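Local structure of putative endonuclease/exonuclease/phosphatase family protein (Bacteroides vulgatus ATCC 8482, 3G6S) at residues A[39-44]-A[79-84]; A[63-68]-A[119-124]; A[111-116]-A[140-145]. The protein probably acts as a metal-dependent hydrolase of the DNase I-like superfamily, perhaps a nuclease cleaving phosphodiester bonds, though its substrate is not established. One frame throughout, in Å; residues are numbered along the deposited sequence.

Contact 1: A[39-44]-A[79-84]; sequences LDIVGM and APLFYR
Selenomethionine Met-44 and Phe-82 meet on one face of the sheet, the SE atom coming to 4.3 Å from Phe-82 CD1 at a slant to the ring in a Met-aromatic contact. SE lies anti to CA about the CB-CG bond of Met-44 (chi2 171°), which carries the selenium out toward the ring. Helix 49-58 packs over this face, with Leu-55 touching both side chains. Val-42, on the same face, is the hydrogen-bonded partner of Phe-82: Val-42 N donates to Phe-82 O at 2.8 Å, and Phe-82 N returns a bond to Val-42 O at 2.8 Å. Met-44 N reaches Pro-80 O at 3.0 Å, and Arg-84 N bonds Asp-40 O at the other end. These antiparallel neighbours belong to the seven-strand mixed sheet, one of the two layers of the DNase I-like beta sandwich. On the opposite face, Leu-81 lays CD2 against Gly-43, 3.7 Å from its CA. Ile-41 spreads its branches over two partners, CG1 lying 4.1 Å from Tyr-83 CB and CG2 4.2 Å from Leu-81 CD2. Tyr-83 holds CG between its own backbone N and carbonyl carbon (chi1 60°), and its ring leads away from strand 41-44 to an edge-to-face meeting with Phe-123 of the other sheet. Beyond Ile-41 and Tyr-83, the Asp-40 carboxylate and Arg-84 guanidinium planes are only 15° apart, but Asp-40 OD1 and Arg-84 NH1 stay 4.1 Å apart, short of a salt bridge. Asp-40 is instead held by Lys-87 and the backbone N of Arg-5, and Arg-84 by Asp-86.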
loop_
_atom_site.group_PDB
_atom_site.type_symbol
_atom_site.label_atom_id
_atom_site.label_comp_id
_atom_site.label_asym_id
_atom_site.label_seq_id
_atom_site.Cartn_x
_atom_site.Cartn_y
_atom_site.Cartn_z
ATOM N N LEU A 39 -7.760 -6.674 -9.622
ATOM C CA LEU A 39 -6.526 -6.063 -9.173
ATOM C C LEU A 39 -5.339 -6.975 -9.516
ATOM O O LEU A 39 -5.386 -8.171 -9.267
ATOM C CB LEU A 39 -6.618 -5.817 -7.664
ATOM C CG LEU A 39 -7.156 -4.441 -7.255
ATOM C CD1 LEU A 39 -8.273 -3.989 -8.186
ATOM C CD2 LEU A 39 -7.632 -4.499 -5.815
ATOM N N ASP A 40 -4.292 -6.407 -10.107
ATOM C CA ASP A 40 -3.107 -7.168 -10.476
ATOM C C ASP A 40 -2.133 -7.227 -9.313
ATOM O O ASP A 40 -1.554 -8.274 -9.024
ATOM C CB ASP A 40 -2.389 -6.532 -11.671
ATOM C CG ASP A 40 -3.104 -6.761 -12.986
ATOM O OD1 ASP A 40 -3.445 -7.925 -13.289
ATOM O OD2 ASP A 40 -3.300 -5.772 -13.732
ATOM N N ILE A 41 -1.939 -6.086 -8.664
ATOM C CA ILE A 41 -1.026 -5.987 -7.532
ATOM C C ILE A 41 -1.662 -5.103 -6.471
ATOM O O ILE A 41 -2.152 -4.014 -6.772
ATOM C CB ILE A 41 0.325 -5.395 -7.954
ATOM C CG1 ILE A 41 1.007 -6.359 -8.913
ATOM C CG2 ILE A 41 1.194 -5.164 -6.734
ATOM C CD1 ILE A 41 2.276 -5.802 -9.515
ATOM N N VAL A 42 -1.655 -5.578 -5.231
ATOM C CA VAL A 42 -2.257 -4.841 -4.134
ATOM C C VAL A 42 -1.335 -4.754 -2.927
ATOM O O VAL A 42 -0.815 -5.766 -2.468
ATOM C CB VAL A 42 -3.562 -5.521 -3.656
ATOM C CG1 VAL A 42 -4.281 -4.619 -2.665
ATOM C CG2 VAL A 42 -4.447 -5.852 -4.830
ATOM N N GLY A 43 -1.129 -3.545 -2.422
ATOM C CA GLY A 43 -0.320 -3.372 -1.233
ATOM C C GLY A 43 -1.330 -3.033 -0.157
ATOM O O GLY A 43 -2.029 -2.028 -0.274
HETATM N N MSE A 44 -1.442 -3.861 0.876
HETATM C CA MSE A 44 -2.416 -3.613 1.936
HETATM C C MSE A 44 -1.750 -3.306 3.267
HETATM O O MSE A 44 -0.653 -3.781 3.537
HETATM C CB MSE A 44 -3.322 -4.833 2.095
HETATM C CG MSE A 44 -4.045 -5.222 0.822
HETATM SE SE MSE A 44 -4.980 -6.933 0.945
HETATM C CE MSE A 44 -6.791 -6.308 0.915
ATOM N N ALA A 79 2.265 -5.676 6.118
ATOM C CA ALA A 79 2.108 -4.619 5.111
ATOM C C ALA A 79 2.457 -5.393 3.840
ATOM O O ALA A 79 3.392 -5.058 3.127
ATOM C CB ALA A 79 3.100 -3.498 5.363
ATOM N N PRO A 80 1.672 -6.438 3.541
ATOM C CA PRO A 80 1.835 -7.334 2.396
ATOM C C PRO A 80 1.465 -6.838 1.011
ATOM O O PRO A 80 0.767 -5.838 0.846
ATOM C CB PRO A 80 0.985 -8.530 2.794
ATOM C CG PRO A 80 -0.226 -7.850 3.392
ATOM C CD PRO A 80 0.369 -6.683 4.198
ATOM N N LEU A 81 1.965 -7.575 0.025
ATOM C CA LEU A 81 1.726 -7.328 -1.384
ATOM C C LEU A 81 1.108 -8.587 -1.985
ATOM O O LEU A 81 1.673 -9.674 -1.876
ATOM C CB LEU A 81 3.045 -7.025 -2.104
ATOM C CG LEU A 81 3.545 -5.582 -2.007
ATOM C CD1 LEU A 81 4.998 -5.522 -2.421
ATOM C CD2 LEU A 81 2.678 -4.674 -2.876
ATOM N N PHE A 82 -0.063 -8.449 -2.593
ATOM C CA PHE A 82 -0.707 -9.586 -3.239
ATOM C C PHE A 82 -0.658 -9.372 -4.740
ATOM O O PHE A 82 -0.877 -8.261 -5.222
ATOM C CB PHE A 82 -2.152 -9.747 -2.760
ATOM C CG PHE A 82 -2.266 -10.376 -1.402
ATOM C CD1 PHE A 82 -1.934 -9.657 -0.260
ATOM C CD2 PHE A 82 -2.660 -11.706 -1.266
ATOM C CE1 PHE A 82 -1.991 -10.252 1.006
ATOM C CE2 PHE A 82 -2.720 -12.316 0.000
ATOM C CZ PHE A 82 -2.383 -11.584 1.135
ATOM N N TYR A 83 -0.354 -10.432 -5.475
ATOM C CA TYR A 83 -0.253 -10.338 -6.921
ATOM C C TYR A 83 -0.786 -11.590 -7.616
ATOM O O TYR A 83 -0.918 -12.656 -6.997
ATOM C CB TYR A 83 1.203 -10.144 -7.313
ATOM C CG TYR A 83 2.095 -11.274 -6.863
ATOM C CD1 TYR A 83 2.581 -11.336 -5.549
ATOM C CD2 TYR A 83 2.445 -12.301 -7.749
ATOM C CE1 TYR A 83 3.396 -12.398 -5.141
ATOM C CE2 TYR A 83 3.253 -13.357 -7.342
ATOM C CZ TYR A 83 3.726 -13.400 -6.046
ATOM O OH TYR A 83 4.545 -14.447 -5.664
ATOM N N ARG A 84 -1.087 -11.452 -8.906
ATOM C CA ARG A 84 -1.577 -12.567 -9.717
ATOM C C ARG A 84 -0.438 -13.569 -9.958
ATOM O O ARG A 84 0.536 -13.249 -10.635
ATOM C CB ARG A 84 -2.087 -12.045 -11.061
ATOM C CG ARG A 84 -3.323 -11.185 -10.958
ATOM C CD ARG A 84 -4.515 -12.016 -10.546
ATOM N NE ARG A 84 -4.783 -13.069 -11.514
ATOM C CZ ARG A 84 -5.143 -12.844 -12.770
ATOM N NH1 ARG A 84 -5.283 -11.597 -13.206
ATOM N NH2 ARG A 84 -5.347 -13.865 -13.594
#

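Contact 2: A[63-68]-A[119-124]; sequences DGIGVG and TWAKFK
Ile-65 sets CG1 beside its backbone N (chi1 -60°), which leaves CG2 opposite that N, and stretches CD1 out along a straight CG1 arm (chi2 178°), so that its two branches land on different residues of strand 119-124. Thr-119 answers with its methyl, CG2 likewise lying opposite the backbone N and pointing at the isoleucine. This is an inter-sheet contact of the DNase I-like beta sandwich: strand 62-65 is an edge strand of one layer, and strand 117-125 belongs to the other. The axes of the two short segments pass 9.1 Å apart with their directions at 122°, and no hydrogen bond joins them directly; side chains fill the interval. Ile-65 CG2 rests 3.9 Å from Thr-119 CG2, and that methyl also sits 3.6 Å from Ile-65 O. Further along the strand, Ile-65 CD1 meets Ala-121 CB at 4.0 Å, while its approach to the Phe-123 ring is oblique and looser, 4.5 Å to CZ. Ala-121 CB in turn lies 4.0 Å above one face of the Phe-123 ring, offset toward its rim. The same ring makes an edge-to-face contact with Tyr-83, and Ile-65 also touches Tyr-83 and Val-90, so the isoleucine is wedged among residues of both layers. Past Ile-65 the chain continues to Gly-66, whose CA lies near the Thr-119 hydroxyl. Here a water bridges the loop and strand 117-125, lying 2.6 Å from Thr-119 OG1 and donating a 3.3 Å hydrogen bond to Val-67 O.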
loop_
_atom_site.group_PDB
_atom_site.type_symbol
_atom_site.label_atom_id
_atom_site.label_comp_id
_atom_site.label_asym_id
_atom_site.label_seq_id
_atom_site.Cartn_x
_atom_site.Cartn_y
_atom_site.Cartn_z
ATOM N N ASP A 63 -1.093 -14.359 -4.487
ATOM C CA ASP A 63 -0.081 -14.811 -3.556
ATOM C C ASP A 63 0.343 -13.620 -2.711
ATOM O O ASP A 63 0.361 -12.491 -3.195
ATOM C CB ASP A 63 1.108 -15.382 -4.319
ATOM C CG ASP A 63 1.630 -16.652 -3.698
ATOM O OD1 ASP A 63 2.144 -16.583 -2.555
ATOM O OD2 ASP A 63 1.513 -17.717 -4.351
ATOM N N GLY A 64 0.678 -13.869 -1.449
ATOM C CA GLY A 64 1.072 -12.782 -0.574
ATOM C C GLY A 64 2.554 -12.728 -0.258
ATOM O O GLY A 64 3.255 -13.731 -0.357
ATOM N N ILE A 65 3.026 -11.547 0.125
ATOM C CA ILE A 65 4.426 -11.358 0.465
ATOM C C ILE A 65 4.556 -10.471 1.696
ATOM O O ILE A 65 3.960 -9.401 1.754
ATOM C CB ILE A 65 5.194 -10.688 -0.690
ATOM C CG1 ILE A 65 5.129 -11.562 -1.943
ATOM C CG2 ILE A 65 6.640 -10.454 -0.281
ATOM C CD1 ILE A 65 5.832 -10.957 -3.157
ATOM N N GLY A 66 5.331 -10.909 2.682
ATOM C CA GLY A 66 5.508 -10.087 3.867
ATOM C C GLY A 66 5.534 -10.834 5.181
ATOM O O GLY A 66 5.249 -12.028 5.238
ATOM N N VAL A 67 5.877 -10.124 6.249
ATOM C CA VAL A 67 5.936 -10.731 7.571
ATOM C C VAL A 67 5.423 -9.769 8.637
ATOM O O VAL A 67 5.163 -8.597 8.353
ATOM C CB VAL A 67 7.383 -11.152 7.917
ATOM C CG1 VAL A 67 7.883 -12.179 6.907
ATOM C CG2 VAL A 67 8.287 -9.932 7.923
ATOM N N GLY A 68 5.275 -10.271 9.861
ATOM C CA GLY A 68 4.800 -9.437 10.951
ATOM C C GLY A 68 5.840 -8.393 11.296
ATOM O O GLY A 68 7.037 -8.675 11.251
ATOM N N THR A 119 7.407 -3.472 2.873
ATOM C CA THR A 119 7.661 -4.751 2.221
ATOM C C THR A 119 7.798 -4.440 0.731
ATOM O O THR A 119 7.005 -3.678 0.183
ATOM C CB THR A 119 6.509 -5.763 2.463
ATOM O OG1 THR A 119 6.560 -6.223 3.819
ATOM C CG2 THR A 119 6.631 -6.965 1.529
ATOM N N TRP A 120 8.824 -5.001 0.093
ATOM C CA TRP A 120 9.069 -4.765 -1.327
ATOM C C TRP A 120 9.258 -6.048 -2.103
ATOM O O TRP A 120 9.486 -7.109 -1.527
ATOM C CB TRP A 120 10.315 -3.896 -1.532
ATOM C CG TRP A 120 11.589 -4.524 -1.050
ATOM C CD1 TRP A 120 12.150 -4.384 0.178
ATOM C CD2 TRP A 120 12.440 -5.430 -1.783
ATOM N NE1 TRP A 120 13.298 -5.142 0.264
ATOM C CE2 TRP A 120 13.500 -5.790 -0.925
ATOM C CE3 TRP A 120 12.407 -5.962 -3.080
ATOM C CZ2 TRP A 120 14.520 -6.667 -1.313
ATOM C CZ3 TRP A 120 13.428 -6.841 -3.472
ATOM C CH2 TRP A 120 14.473 -7.178 -2.584
ATOM N N ALA A 121 9.194 -5.932 -3.423
ATOM C CA ALA A 121 9.364 -7.083 -4.287
ATOM C C ALA A 121 9.730 -6.656 -5.694
ATOM O O ALA A 121 9.129 -5.740 -6.258
ATOM C CB ALA A 121 8.095 -7.905 -4.312
ATOM N N LYS A 122 10.735 -7.320 -6.251
ATOM C CA LYS A 122 11.183 -7.050 -7.603
ATOM C C LYS A 122 10.391 -8.037 -8.480
ATOM O O LYS A 122 10.612 -9.248 -8.432
ATOM C CB LYS A 122 12.685 -7.301 -7.668
ATOM C CG LYS A 122 13.352 -7.083 -9.008
ATOM C CD LYS A 122 14.853 -7.316 -8.880
ATOM C CE LYS A 122 15.534 -7.293 -10.229
ATOM N NZ LYS A 122 16.953 -7.729 -10.134
ATOM N N PHE A 123 9.454 -7.507 -9.259
ATOM C CA PHE A 123 8.586 -8.310 -10.123
ATOM C C PHE A 123 9.054 -8.425 -11.554
ATOM O O PHE A 123 9.947 -7.716 -11.992
ATOM C CB PHE A 123 7.178 -7.714 -10.162
ATOM C CG PHE A 123 6.362 -7.997 -8.946
ATOM C CD1 PHE A 123 5.936 -9.289 -8.665
ATOM C CD2 PHE A 123 5.969 -6.964 -8.101
ATOM C CE1 PHE A 123 5.118 -9.550 -7.562
ATOM C CE2 PHE A 123 5.149 -7.217 -6.995
ATOM C CZ PHE A 123 4.724 -8.517 -6.729
ATOM N N LYS A 124 8.425 -9.330 -12.285
ATOM C CA LYS A 124 8.727 -9.512 -13.693
ATOM C C LYS A 124 7.434 -9.926 -14.342
ATOM O O LYS A 124 6.755 -10.830 -13.860
ATOM C CB LYS A 124 9.768 -10.605 -13.934
ATOM C CG LYS A 124 10.127 -10.722 -15.417
ATOM C CD LYS A 124 10.184 -12.168 -15.911
ATOM C CE LYS A 124 11.444 -12.887 -15.448
ATOM N NZ LYS A 124 11.486 -14.286 -15.943
HETATM O O HOH W 1 4.742 -7.203 5.434
#

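Contact 3: A[111-116]-A[140-145]; sequences DAVCVR and DHVGEE
An Asx turn at Asp-140, just ahead of helix 144-161, receives the loop of residues 111-116 around Val-113. Asp-140 CG stands anti to the backbone N (chi1 -177°), which folds the carboxylate back over the turn: OD2 accepts from Val-142 N at 3.1 Å, the donor lying 73° out of the carboxylate plane. OD1 is near Val-113 N and Gly-143 N, but its modelled place is doubtful and both bonds are weak. Val-113 presents CG2 to the side chain of Val-142. The pairing brings the loop between strands 88-97 and 117-125 against the link from strand 131-138 into helix 144-161, at one end of the DNase I-like sandwich. Gly-143 occupies the N-cap position, and Asp-111 faces the first turn of the helix. Its OD2 takes a weak, nearly straight bond from Glu-145 N at 3.4 Å, a setting in which the helix end would probably favour the negative charge. A water ties the same OD2, at 3.0 Å, to Val-142 O, at 3.2 Å, donating to both. On the buried side, Arg-116 lays one guanidinium face over Asp-140 CA, 3.8 Å from NE. Arg-116 NH2 sits near the plane of the His-141 ring, at its edge, 3.8 Å from CD2, the two planes 78° apart. Arg-116 NH2 and Asp-140 OD2 can probably interact only through their charges, since no N-H points at that oxygen.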
loop_
_atom_site.group_PDB
_atom_site.type_symbol
_atom_site.label_atom_id
_atom_site.label_comp_id
_atom_site.label_asym_id
_atom_site.label_seq_id
_atom_site.Cartn_x
_atom_site.Cartn_y
_atom_site.Cartn_z
ATOM N N ASP A 111 10.965 9.657 16.001
ATOM C CA ASP A 111 9.722 10.085 16.642
ATOM C C ASP A 111 8.682 8.977 16.753
ATOM O O ASP A 111 7.696 9.118 17.474
ATOM C CB ASP A 111 9.099 11.233 15.848
ATOM C CG ASP A 111 9.955 12.467 15.835
ATOM O OD1 ASP A 111 11.195 12.331 15.785
ATOM O OD2 ASP A 111 9.390 13.581 15.855
ATOM N N ALA A 112 8.895 7.891 16.020
ATOM C CA ALA A 112 7.968 6.762 15.996
ATOM C C ALA A 112 7.267 6.455 17.319
ATOM O O ALA A 112 7.826 6.646 18.401
ATOM C CB ALA A 112 8.683 5.515 15.490
ATOM N N VAL A 113 6.030 5.982 17.212
ATOM C CA VAL A 113 5.228 5.617 18.371
ATOM C C VAL A 113 4.916 4.123 18.301
ATOM O O VAL A 113 4.634 3.485 19.316
ATOM C CB VAL A 113 3.908 6.423 18.413
ATOM C CG1 VAL A 113 2.949 5.807 19.410
ATOM C CG2 VAL A 113 4.198 7.860 18.805
ATOM N N CYS A 114 4.978 3.582 17.086
ATOM C CA CYS A 114 4.722 2.166 16.821
ATOM C C CYS A 114 5.729 1.685 15.786
ATOM O O CYS A 114 6.087 2.430 14.873
ATOM C CB CYS A 114 3.318 1.958 16.245
ATOM S SG CYS A 114 1.950 2.469 17.303
ATOM N N VAL A 115 6.182 0.443 15.917
ATOM C CA VAL A 115 7.135 -0.105 14.959
ATOM C C VAL A 115 6.505 -0.076 13.557
ATOM O O VAL A 115 5.327 -0.396 13.384
ATOM C CB VAL A 115 7.533 -1.559 15.338
ATOM C CG1 VAL A 115 6.293 -2.439 15.465
ATOM C CG2 VAL A 115 8.478 -2.128 14.289
ATOM N N ARG A 116 7.287 0.319 12.558
ATOM C CA ARG A 116 6.783 0.399 11.193
ATOM C C ARG A 116 7.666 -0.366 10.203
ATOM O O ARG A 116 8.858 -0.566 10.448
ATOM C CB ARG A 116 6.670 1.868 10.774
ATOM C CG ARG A 116 5.711 2.685 11.639
ATOM C CD ARG A 116 4.270 2.212 11.491
ATOM N NE ARG A 116 3.419 2.719 12.563
ATOM C CZ ARG A 116 2.094 2.603 12.600
ATOM N NH1 ARG A 116 1.446 1.994 11.615
ATOM N NH2 ARG A 116 1.413 3.099 13.629
ATOM N N ASP A 140 4.135 6.118 10.425
ATOM C CA ASP A 140 3.741 6.463 11.792
ATOM C C ASP A 140 2.885 7.734 11.765
ATOM O O ASP A 140 3.208 8.691 11.063
ATOM C CB ASP A 140 4.983 6.712 12.656
ATOM C CG ASP A 140 4.639 7.013 14.114
ATOM O OD1 ASP A 140 5.539 7.438 14.863
ATOM O OD2 ASP A 140 3.474 6.819 14.522
ATOM N N HIS A 141 1.800 7.746 12.534
ATOM C CA HIS A 141 0.914 8.904 12.577
ATOM C C HIS A 141 1.420 9.998 13.515
ATOM O O HIS A 141 1.102 11.179 13.336
ATOM C CB HIS A 141 -0.485 8.478 13.001
ATOM C CG HIS A 141 -0.510 7.718 14.283
ATOM N ND1 HIS A 141 -1.179 8.169 15.404
ATOM C CD2 HIS A 141 0.062 6.546 14.633
ATOM C CE1 HIS A 141 -1.014 7.303 16.385
ATOM N NE2 HIS A 141 -0.264 6.306 15.945
ATOM N N VAL A 142 2.215 9.612 14.507
ATOM C CA VAL A 142 2.753 10.582 15.459
ATOM C C VAL A 142 4.171 11.076 15.131
ATOM O O VAL A 142 4.441 12.275 15.189
ATOM C CB VAL A 142 2.752 10.007 16.892
ATOM C CG1 VAL A 142 3.367 11.014 17.848
ATOM C CG2 VAL A 142 1.325 9.677 17.322
ATOM N N GLY A 143 5.062 10.152 14.781
ATOM C CA GLY A 143 6.435 10.515 14.479
ATOM C C GLY A 143 6.689 11.354 13.240
ATOM O O GLY A 143 6.630 10.854 12.113
ATOM N N GLU A 144 6.995 12.631 13.436
ATOM C CA GLU A 144 7.263 13.511 12.304
ATOM C C GLU A 144 8.587 13.197 11.647
ATOM O O GLU A 144 8.652 12.934 10.447
ATOM C CB GLU A 144 7.277 14.971 12.737
ATOM C CG GLU A 144 5.911 15.563 12.926
ATOM C CD GLU A 144 5.891 17.045 12.621
ATOM O OE1 GLU A 144 6.195 17.416 11.461
ATOM O OE2 GLU A 144 5.572 17.837 13.537
ATOM N N GLU A 145 9.646 13.240 12.437
ATOM C CA GLU A 145 10.959 12.965 11.902
ATOM C C GLU A 145 10.968 11.568 11.308
ATOM O O GLU A 145 11.516 11.356 10.226
ATOM C CB GLU A 145 12.016 13.093 13.000
ATOM C CG GLU A 145 13.438 13.053 12.492
ATOM C CD GLU A 145 13.639 13.947 11.275
ATOM O OE1 GLU A 145 13.101 15.080 11.259
ATOM O OE2 GLU A 145 14.344 13.522 10.333
HETATM O O HOH W 2 6.582 14.185 16.603
#

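Overall arrangement
Contacts 1 and 2 lie in the buried core and are joined by adjacent strands: strand 81-84 of contact 1 pairs with strand 62-65 of contact 2, and Leu-81 N probably bonds Ile-65 O. Contact 1 works within one layer through backbone hydrogen bonds, whereas contact 2 spans the two layers with side chains and a water. Contact 3 is partly buried, its centre about 24 Å from that of contact 1 and about 23 Å from that of contact 2; it is made by loops and a helix start, using carboxylates, backbone N-H groups and an arginine. Residues 111-116 precede 119-124 with only two residues between, which links contact 3 to contact 2 along the chain.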